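Local coordinates for pyruvate carboxylase n-terminal domain (Aquifex aeolicus, PDB 1ULZ), which forms the biotin carboxylase part of pyruvate carboxylase, a multidomain unit whose central domain belongs to the ATP-grasp family, at residues A[235-240]-A[419-424]; A[427-432]-A[441-446]. The protein carries 1 engineered substitution. One frame throughout, in Å; residues are numbered along the deposited sequence.

Contact 1 (A[235-240]-A[419-424])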
ATOM      1  N   GLN A 235      -7.292 -10.880 -23.214  1.00 45.77           N
ATOM      2  CA  GLN A 235      -7.497 -10.876 -21.767  1.00 42.29           C
ATOM      3  C   GLN A 235      -6.304 -10.165 -21.134  1.00 38.49           C
ATOM      4  O   GLN A 235      -5.150 -10.562 -21.336  1.00 35.24           O
ATOM      5  CB  GLN A 235      -7.586 -12.308 -21.247  1.00 45.13           C
ATOM      6  CG  GLN A 235      -8.831 -13.054 -21.703  1.00 49.61           C
ATOM      7  CD  GLN A 235     -10.075 -12.639 -20.929  1.00 52.87           C
ATOM      8  OE1 GLN A 235     -11.180 -13.108 -21.214  1.00 54.94           O
ATOM      9  NE2 GLN A 235      -9.900 -11.759 -19.937  1.00 54.50           N
ATOM     10  N   LYS A 236      -6.581  -9.106 -20.379  1.00 35.05           N
ATOM     11  CA  LYS A 236      -5.529  -8.327 -19.738  1.00 32.12           C
ATOM     12  C   LYS A 236      -4.763  -9.147 -18.699  1.00 29.99           C
ATOM     13  O   LYS A 236      -5.341  -9.982 -17.999  1.00 29.66           O
ATOM     14  CB  LYS A 236      -6.141  -7.064 -19.115  1.00 32.33           C
ATOM     15  CG  LYS A 236      -6.597  -6.048 -20.162  1.00 32.26           C
ATOM     16  CD  LYS A 236      -7.658  -5.098 -19.626  1.00 34.16           C
ATOM     17  CE  LYS A 236      -8.014  -4.039 -20.659  1.00 33.48           C
ATOM     18  NZ  LYS A 236      -9.138  -3.157 -20.212  1.00 33.59           N
ATOM     19  N   LEU A 237      -3.455  -8.914 -18.622  1.00 27.10           N
ATOM     20  CA  LEU A 237      -2.590  -9.633 -17.687  1.00 27.09           C
ATOM     21  C   LEU A 237      -1.751  -8.645 -16.886  1.00 25.64           C
ATOM     22  O   LEU A 237      -1.565  -8.805 -15.680  1.00 25.65           O
ATOM     23  CB  LEU A 237      -1.676 -10.586 -18.461  1.00 28.02           C
ATOM     24  CG  LEU A 237      -0.801 -11.581 -17.694  1.00 31.84           C
ATOM     25  CD1 LEU A 237      -1.663 -12.524 -16.853  1.00 31.17           C
ATOM     26  CD2 LEU A 237       0.020 -12.385 -18.705  1.00 33.21           C
ATOM     27  N   VAL A 238      -1.241  -7.624 -17.564  1.00 23.88           N
ATOM     28  CA  VAL A 238      -0.435  -6.604 -16.910  1.00 23.36           C
ATOM     29  C   VAL A 238      -0.855  -5.227 -17.408  1.00 24.15           C
ATOM     30  O   VAL A 238      -1.022  -5.022 -18.612  1.00 25.13           O
ATOM     31  CB  VAL A 238       1.070  -6.797 -17.198  1.00 24.29           C
ATOM     32  CG1 VAL A 238       1.867  -5.673 -16.563  1.00 23.01           C
ATOM     33  CG2 VAL A 238       1.538  -8.142 -16.660  1.00 24.77           C
ATOM     34  N   GLU A 239      -1.036  -4.293 -16.478  1.00 22.40           N
ATOM     35  CA  GLU A 239      -1.426  -2.925 -16.812  1.00 21.14           C
ATOM     36  C   GLU A 239      -0.535  -1.924 -16.077  1.00 20.96           C
ATOM     37  O   GLU A 239      -0.111  -2.176 -14.952  1.00 21.61           O
ATOM     38  CB  GLU A 239      -2.885  -2.674 -16.421  1.00 20.53           C
ATOM     39  CG  GLU A 239      -3.883  -3.676 -16.979  1.00 21.43           C
ATOM     40  CD  GLU A 239      -4.368  -4.670 -15.939  1.00 24.35           C
ATOM     41  OE1 GLU A 239      -5.247  -5.487 -16.273  1.00 26.33           O
ATOM     42  OE2 GLU A 239      -3.881  -4.640 -14.788  1.00 24.65           O
ATOM     43  N   ILE A 240      -0.252  -0.788 -16.710  1.00 20.81           N
ATOM     44  CA  ILE A 240       0.579   0.238 -16.084  1.00 20.65           C
ATOM     45  C   ILE A 240      -0.036   1.635 -16.197  1.00 21.66           C
ATOM     46  O   ILE A 240      -0.922   1.874 -17.020  1.00 22.93           O
ATOM     47  CB  ILE A 240       1.995   0.300 -16.712  1.00 20.80           C
ATOM     48  CG1 ILE A 240       1.928   0.956 -18.093  1.00 21.31           C
ATOM     49  CG2 ILE A 240       2.578  -1.104 -16.837  1.00 20.45           C
ATOM     50  CD1 ILE A 240       3.289   1.289 -18.675  1.00 18.48           C
ATOM     51  N   PRO A 419       4.418 -17.548 -12.320  1.00 24.68           N
ATOM     52  CA  PRO A 419       5.690 -17.852 -12.991  1.00 24.43           C
ATOM     53  C   PRO A 419       5.838 -17.054 -14.286  1.00 24.13           C
ATOM     54  O   PRO A 419       6.912 -16.545 -14.602  1.00 23.15           O
ATOM     55  CB  PRO A 419       5.595 -19.356 -13.248  1.00 24.17           C
ATOM     56  CG  PRO A 419       4.796 -19.840 -12.082  1.00 25.72           C
ATOM     57  CD  PRO A 419       3.697 -18.789 -11.979  1.00 25.35           C
ATOM     58  N   LEU A 420       4.741 -16.964 -15.031  1.00 24.67           N
ATOM     59  CA  LEU A 420       4.696 -16.233 -16.291  1.00 23.20           C
ATOM     60  C   LEU A 420       5.027 -14.766 -16.048  1.00 21.75           C
ATOM     61  O   LEU A 420       5.901 -14.197 -16.703  1.00 21.78           O
ATOM     62  CB  LEU A 420       3.296 -16.352 -16.904  1.00 24.53           C
ATOM     63  CG  LEU A 420       2.971 -15.399 -18.054  1.00 25.19           C
ATOM     64  CD1 LEU A 420       3.922 -15.651 -19.200  1.00 25.71           C
ATOM     65  CD2 LEU A 420       1.524 -15.588 -18.496  1.00 25.94           C
ATOM     66  N   LEU A 421       4.319 -14.167 -15.092  1.00 21.59           N
ATOM     67  CA  LEU A 421       4.512 -12.764 -14.725  1.00 21.00           C
ATOM     68  C   LEU A 421       5.966 -12.477 -14.347  1.00 20.39           C
ATOM     69  O   LEU A 421       6.545 -11.487 -14.797  1.00 20.77           O
ATOM     70  CB  LEU A 421       3.576 -12.395 -13.565  1.00 20.11           C
ATOM     71  CG  LEU A 421       2.086 -12.432 -13.936  1.00 20.90           C
ATOM     72  CD1 LEU A 421       1.206 -12.297 -12.703  1.00 20.59           C
ATOM     73  CD2 LEU A 421       1.805 -11.320 -14.923  1.00 19.93           C
ATOM     74  N   ILE A 422       6.553 -13.348 -13.530  1.00 20.66           N
ATOM     75  CA  ILE A 422       7.942 -13.177 -13.113  1.00 22.11           C
ATOM     76  C   ILE A 422       8.861 -13.116 -14.337  1.00 21.84           C
ATOM     77  O   ILE A 422       9.732 -12.253 -14.418  1.00 21.53           O
ATOM     78  CB  ILE A 422       8.396 -14.329 -12.162  1.00 21.52           C
ATOM     79  CG1 ILE A 422       7.579 -14.283 -10.867  1.00 21.29           C
ATOM     80  CG2 ILE A 422       9.878 -14.206 -11.849  1.00 19.35           C
ATOM     81  CD1 ILE A 422       7.941 -15.353  -9.848  1.00 20.74           C
ATOM     82  N   ASN A 423       8.662 -14.013 -15.297  1.00 23.07           N
ATOM     83  CA  ASN A 423       9.496 -14.005 -16.495  1.00 24.51           C
ATOM     84  C   ASN A 423       9.340 -12.699 -17.288  1.00 24.48           C
ATOM     85  O   ASN A 423      10.317 -12.159 -17.813  1.00 24.94           O
ATOM     86  CB  ASN A 423       9.176 -15.199 -17.404  1.00 26.26           C
ATOM     87  CG  ASN A 423       9.740 -16.508 -16.881  1.00 28.20           C
ATOM     88  OD1 ASN A 423      10.796 -16.534 -16.250  1.00 28.17           O
ATOM     89  ND2 ASN A 423       9.046 -17.608 -17.163  1.00 29.07           N
ATOM     90  N   ILE A 424       8.114 -12.192 -17.377  1.00 23.60           N
ATOM     91  CA  ILE A 424       7.879 -10.948 -18.100  1.00 22.65           C
ATOM     92  C   ILE A 424       8.669  -9.821 -17.449  1.00 21.51           C
ATOM     93  O   ILE A 424       9.295  -9.017 -18.136  1.00 22.47           O
ATOM     94  CB  ILE A 424       6.372 -10.570 -18.122  1.00 22.23           C
ATOM     95  CG1 ILE A 424       5.583 -11.619 -18.912  1.00 21.68           C
ATOM     96  CG2 ILE A 424       6.180  -9.199 -18.751  1.00 20.87           C
ATOM     97  CD1 ILE A 424       4.095 -11.347 -18.990  1.00 21.36           C
TER
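Leu237 and Val238 of strand 235-240 meet Leu420, Leu421 and Ile424 of helix 419-424 in a purely apolar contact, all five residues buried. A strand of the ATP-grasp family region here meets a helix of the biotin carboxylase C-terminal region, so parts distant in sequence share one apolar interface. Leu237 contributes most. With its CG anti to the backbone N (chi1 -172°), the isobutyl group reaches out to the helix, and its two methyls divide the work. CD2 lies 3.5 Å from Leu420 CD2 and 4.2 Å from Ile424 CD1, so one branch meets residues a helical turn apart; CD1 instead lies 4.1 Å from Leu421 CD2.

Leu421 answers through that single methyl. Its CB does not point straight at the strand, but the end of the side chain swings nearer and sets CD2 3.8 Å from Leu237 CG. The same methyl is 3.6 Å from Val238 CG2, the two side chains running past each other in opposite directions. Branched aliphatic residues suit this place because they fill the space between helix and strand while bringing no polar side-chain atom that would need a partner; the axes of the short segments come within 10.2 Å at closest approach, their directions 42° apart.

Strand 235-241 lies inside the large antiparallel sheet, between strands 220-232 and 332-339. Val238 touches Ile230 and Ile334 on these neighbours, while Leu421 rests on Cys336 and Ile338.

Contact 2 (A[427-432]-A[441-446])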
ATOM      1  N   GLU A 427      12.132 -10.056 -18.550  1.00 29.48           N
ATOM      2  CA  GLU A 427      12.363  -9.936 -19.978  1.00 30.45           C
ATOM      3  C   GLU A 427      12.943  -8.594 -20.415  1.00 31.43           C
ATOM      4  O   GLU A 427      12.463  -7.521 -20.039  1.00 31.56           O
ATOM      5  CB  GLU A 427      11.067 -10.262 -20.738  1.00 30.73           C
ATOM      6  CG  GLU A 427      11.283 -10.632 -22.203  1.00 32.52           C
ATOM      7  CD  GLU A 427      11.453  -9.413 -23.083  1.00 34.19           C
ATOM      8  OE1 GLU A 427      12.230  -9.474 -24.054  1.00 35.21           O
ATOM      9  OE2 GLU A 427      10.795  -8.387 -22.804  1.00 36.44           O
ATOM     10  N   LYS A 428      13.995  -8.684 -21.220  1.00 31.80           N
ATOM     11  CA  LYS A 428      14.716  -7.529 -21.739  1.00 32.18           C
ATOM     12  C   LYS A 428      13.861  -6.383 -22.288  1.00 30.42           C
ATOM     13  O   LYS A 428      14.033  -5.230 -21.888  1.00 28.91           O
ATOM     14  CB  LYS A 428      15.696  -7.993 -22.822  1.00 35.03           C
ATOM     15  CG  LYS A 428      16.367  -6.859 -23.575  1.00 39.18           C
ATOM     16  CD  LYS A 428      17.224  -7.385 -24.728  1.00 42.76           C
ATOM     17  CE  LYS A 428      17.658  -6.247 -25.653  1.00 44.80           C
ATOM     18  NZ  LYS A 428      18.483  -6.740 -26.804  1.00 47.38           N
ATOM     19  N   ASP A 429      12.947  -6.682 -23.202  1.00 29.83           N
ATOM     20  CA  ASP A 429      12.131  -5.616 -23.769  1.00 29.55           C
ATOM     21  C   ASP A 429      11.170  -4.986 -22.774  1.00 28.92           C
ATOM     22  O   ASP A 429      11.028  -3.762 -22.737  1.00 28.18           O
ATOM     23  CB  ASP A 429      11.363  -6.108 -24.996  1.00 30.07           C
ATOM     24  CG  ASP A 429      12.287  -6.540 -26.122  1.00 31.27           C
ATOM     25  OD1 ASP A 429      13.375  -5.937 -26.273  1.00 32.15           O
ATOM     26  OD2 ASP A 429      11.924  -7.478 -26.860  1.00 31.88           O
ATOM     27  N   PHE A 430      10.505  -5.801 -21.964  1.00 27.30           N
ATOM     28  CA  PHE A 430       9.584  -5.229 -20.994  1.00 28.41           C
ATOM     29  C   PHE A 430      10.350  -4.295 -20.053  1.00 28.46           C
ATOM     30  O   PHE A 430       9.892  -3.189 -19.753  1.00 28.65           O
ATOM     31  CB  PHE A 430       8.869  -6.326 -20.197  1.00 27.16           C
ATOM     32  CG  PHE A 430       7.854  -5.790 -19.224  1.00 27.01           C
ATOM     33  CD1 PHE A 430       8.172  -5.620 -17.888  1.00 25.33           C
ATOM     34  CD2 PHE A 430       6.599  -5.402 -19.660  1.00 26.25           C
ATOM     35  CE1 PHE A 430       7.259  -5.070 -17.004  1.00 25.61           C
ATOM     36  CE2 PHE A 430       5.684  -4.850 -18.776  1.00 27.35           C
ATOM     37  CZ  PHE A 430       6.021  -4.686 -17.448  1.00 25.74           C
ATOM     38  N   LYS A 431      11.526  -4.727 -19.605  1.00 28.46           N
ATOM     39  CA  LYS A 431      12.328  -3.901 -18.709  1.00 29.78           C
ATOM     40  C   LYS A 431      12.682  -2.577 -19.359  1.00 29.09           C
ATOM     41  O   LYS A 431      12.715  -1.537 -18.696  1.00 29.01           O
ATOM     42  CB  LYS A 431      13.615  -4.619 -18.310  1.00 30.91           C
ATOM     43  CG  LYS A 431      13.391  -5.857 -17.478  1.00 34.49           C
ATOM     44  CD  LYS A 431      14.629  -6.156 -16.666  1.00 36.40           C
ATOM     45  CE  LYS A 431      14.992  -4.930 -15.840  1.00 38.66           C
ATOM     46  NZ  LYS A 431      16.016  -5.234 -14.811  1.00 39.93           N
ATOM     47  N   ALA A 432      12.946  -2.623 -20.660  1.00 29.59           N
ATOM     48  CA  ALA A 432      13.299  -1.432 -21.415  1.00 30.75           C
ATOM     49  C   ALA A 432      12.053  -0.598 -21.718  1.00 31.55           C
ATOM     50  O   ALA A 432      12.152   0.516 -22.245  1.00 31.37           O
ATOM     51  CB  ALA A 432      13.998  -1.830 -22.719  1.00 29.89           C
ATOM     52  N   GLU A 441       3.081 -13.018 -27.923  1.00 34.60           N
ATOM     53  CA  GLU A 441       3.318 -13.758 -29.151  1.00 37.06           C
ATOM     54  C   GLU A 441       4.776 -13.588 -29.574  1.00 36.87           C
ATOM     55  O   GLU A 441       5.409 -14.535 -30.037  1.00 37.65           O
ATOM     56  CB  GLU A 441       2.369 -13.251 -30.240  1.00 39.94           C
ATOM     57  CG  GLU A 441       2.608 -13.822 -31.624  1.00 44.56           C
ATOM     58  CD  GLU A 441       1.428 -13.573 -32.543  1.00 46.90           C
ATOM     59  OE1 GLU A 441       0.917 -12.434 -32.544  1.00 49.40           O
ATOM     60  OE2 GLU A 441       1.014 -14.507 -33.269  1.00 48.54           O
ATOM     61  N   GLU A 442       5.307 -12.381 -29.389  1.00 36.99           N
ATOM     62  CA  GLU A 442       6.687 -12.070 -29.745  1.00 37.44           C
ATOM     63  C   GLU A 442       7.727 -12.536 -28.721  1.00 37.22           C
ATOM     64  O   GLU A 442       8.926 -12.390 -28.957  1.00 37.22           O
ATOM     65  CB  GLU A 442       6.859 -10.561 -29.946  1.00 40.33           C
ATOM     66  CG  GLU A 442       5.887  -9.937 -30.940  1.00 44.19           C
ATOM     67  CD  GLU A 442       6.161  -8.464 -31.173  1.00 45.75           C
ATOM     68  OE1 GLU A 442       6.347  -7.718 -30.185  1.00 47.81           O
ATOM     69  OE2 GLU A 442       6.183  -8.045 -32.347  1.00 47.46           O
ATOM     70  N   HIS A 443       7.285 -13.078 -27.586  1.00 35.47           N
ATOM     71  CA  HIS A 443       8.227 -13.541 -26.565  1.00 34.78           C
ATOM     72  C   HIS A 443       7.838 -14.892 -25.968  1.00 34.36           C
ATOM     73  O   HIS A 443       7.578 -14.994 -24.770  1.00 34.24           O
ATOM     74  CB  HIS A 443       8.335 -12.518 -25.428  1.00 34.36           C
ATOM     75  CG  HIS A 443       8.765 -11.153 -25.871  1.00 34.47           C
ATOM     76  ND1 HIS A 443       7.938 -10.301 -26.570  1.00 33.51           N
ATOM     77  CD2 HIS A 443       9.941 -10.496 -25.722  1.00 33.29           C
ATOM     78  CE1 HIS A 443       8.585  -9.180 -26.834  1.00 33.03           C
ATOM     79  NE2 HIS A 443       9.803  -9.273 -26.331  1.00 33.32           N
ATOM     80  N   PRO A 444       7.806 -15.951 -26.792  1.00 34.83           N
ATOM     81  CA  PRO A 444       7.442 -17.290 -26.307  1.00 34.93           C
ATOM     82  C   PRO A 444       8.358 -17.744 -25.171  1.00 34.12           C
ATOM     83  O   PRO A 444       8.040 -18.669 -24.420  1.00 34.75           O
ATOM     84  CB  PRO A 444       7.580 -18.157 -27.556  1.00 34.64           C
ATOM     85  CG  PRO A 444       8.691 -17.464 -28.317  1.00 35.50           C
ATOM     86  CD  PRO A 444       8.323 -16.009 -28.172  1.00 35.29           C
ATOM     87  N   GLU A 445       9.494 -17.071 -25.047  1.00 33.83           N
ATOM     88  CA  GLU A 445      10.467 -17.378 -24.009  1.00 35.65           C
ATOM     89  C   GLU A 445       9.946 -17.150 -22.582  1.00 35.40           C
ATOM     90  O   GLU A 445      10.439 -17.766 -21.637  1.00 34.25           O
ATOM     91  CB  GLU A 445      11.726 -16.541 -24.238  1.00 37.81           C
ATOM     92  CG  GLU A 445      11.411 -15.158 -24.782  1.00 42.37           C
ATOM     93  CD  GLU A 445      12.384 -14.102 -24.302  1.00 45.31           C
ATOM     94  OE1 GLU A 445      12.804 -14.187 -23.121  1.00 47.74           O
ATOM     95  OE2 GLU A 445      12.715 -13.182 -25.091  1.00 45.73           O
ATOM     96  N   VAL A 446       8.958 -16.274 -22.411  1.00 33.82           N
ATOM     97  CA  VAL A 446       8.443 -16.021 -21.065  1.00 33.89           C
ATOM     98  C   VAL A 446       7.581 -17.154 -20.526  1.00 34.76           C
ATOM     99  O   VAL A 446       7.272 -17.187 -19.330  1.00 33.98           O
ATOM    100  CB  VAL A 446       7.637 -14.696 -20.984  1.00 32.95           C
ATOM    101  CG1 VAL A 446       8.549 -13.517 -21.307  1.00 30.82           C
ATOM    102  CG2 VAL A 446       6.442 -14.744 -21.928  1.00 30.74           C
TER
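A His-carboxylate hydrogen bond, His443 to Asp429, joins segment 441-446 to the start of helix 428-432, which Glu427 caps. Glu427, at the N-cap, turns its carboxylate back over the first turn: OE1 accepts from Asp429 N at 3.0 Å, met from above the carboxylate plane, and OE2 accepts from Phe430 N at 2.7 Å, nearly in line with the C-O bond. Glutamate suits the place, since its negative charge would be stabilised by the N-H groups of the first turn, which have no acceptor within the helix.

The imidazole of His443 lies beside this cap. Its NE2 donates to Asp429 OD2 at 2.8 Å, an almost straight bond (166°) in the ring plane that uses the anti lone pair of the carboxylate, whose plane stands 83° from the ring. Glu427 OE1 sits near the ring edge, 3.0 Å from His443 CD2. Two carboxylates so close would probably favour a protonated imidazole. Val446 CG1 packs 4.1 Å from Glu427 CG, against the aliphatic part of that side chain.

Tyr439 also belongs to this cluster: its ring stacks on His443, its carbonyl O accepts from His443 ND1, and its hydroxyl is hydrogen-bonded to Glu427 OE2. Val446 also touches Leu420 of helix 418-426, just before 428-432 in the chain.

Both contacts involve the C-terminal part of the chain, and their centres lie 11 Å apart on the same side of the chain's centre. Contact 1 is deeper, about 15 Å from that centre, and joins helix 418-426 to the large sheet by aliphatic side chains of the two segments. Contact 2, centred about 23 Å out, is buried at Glu427 and His443 and more open at Asp429 and Glu445; mainly charged and polar groups hold it. Helix 418-426 links the two: Asn423 ND2 probably hydrogen-bonds to Val446 O at 2.8 Å, while Ile424 O packs against Phe430 CB. One helix thus turns its apolar side to the sheet and also meets the elements of contact 2.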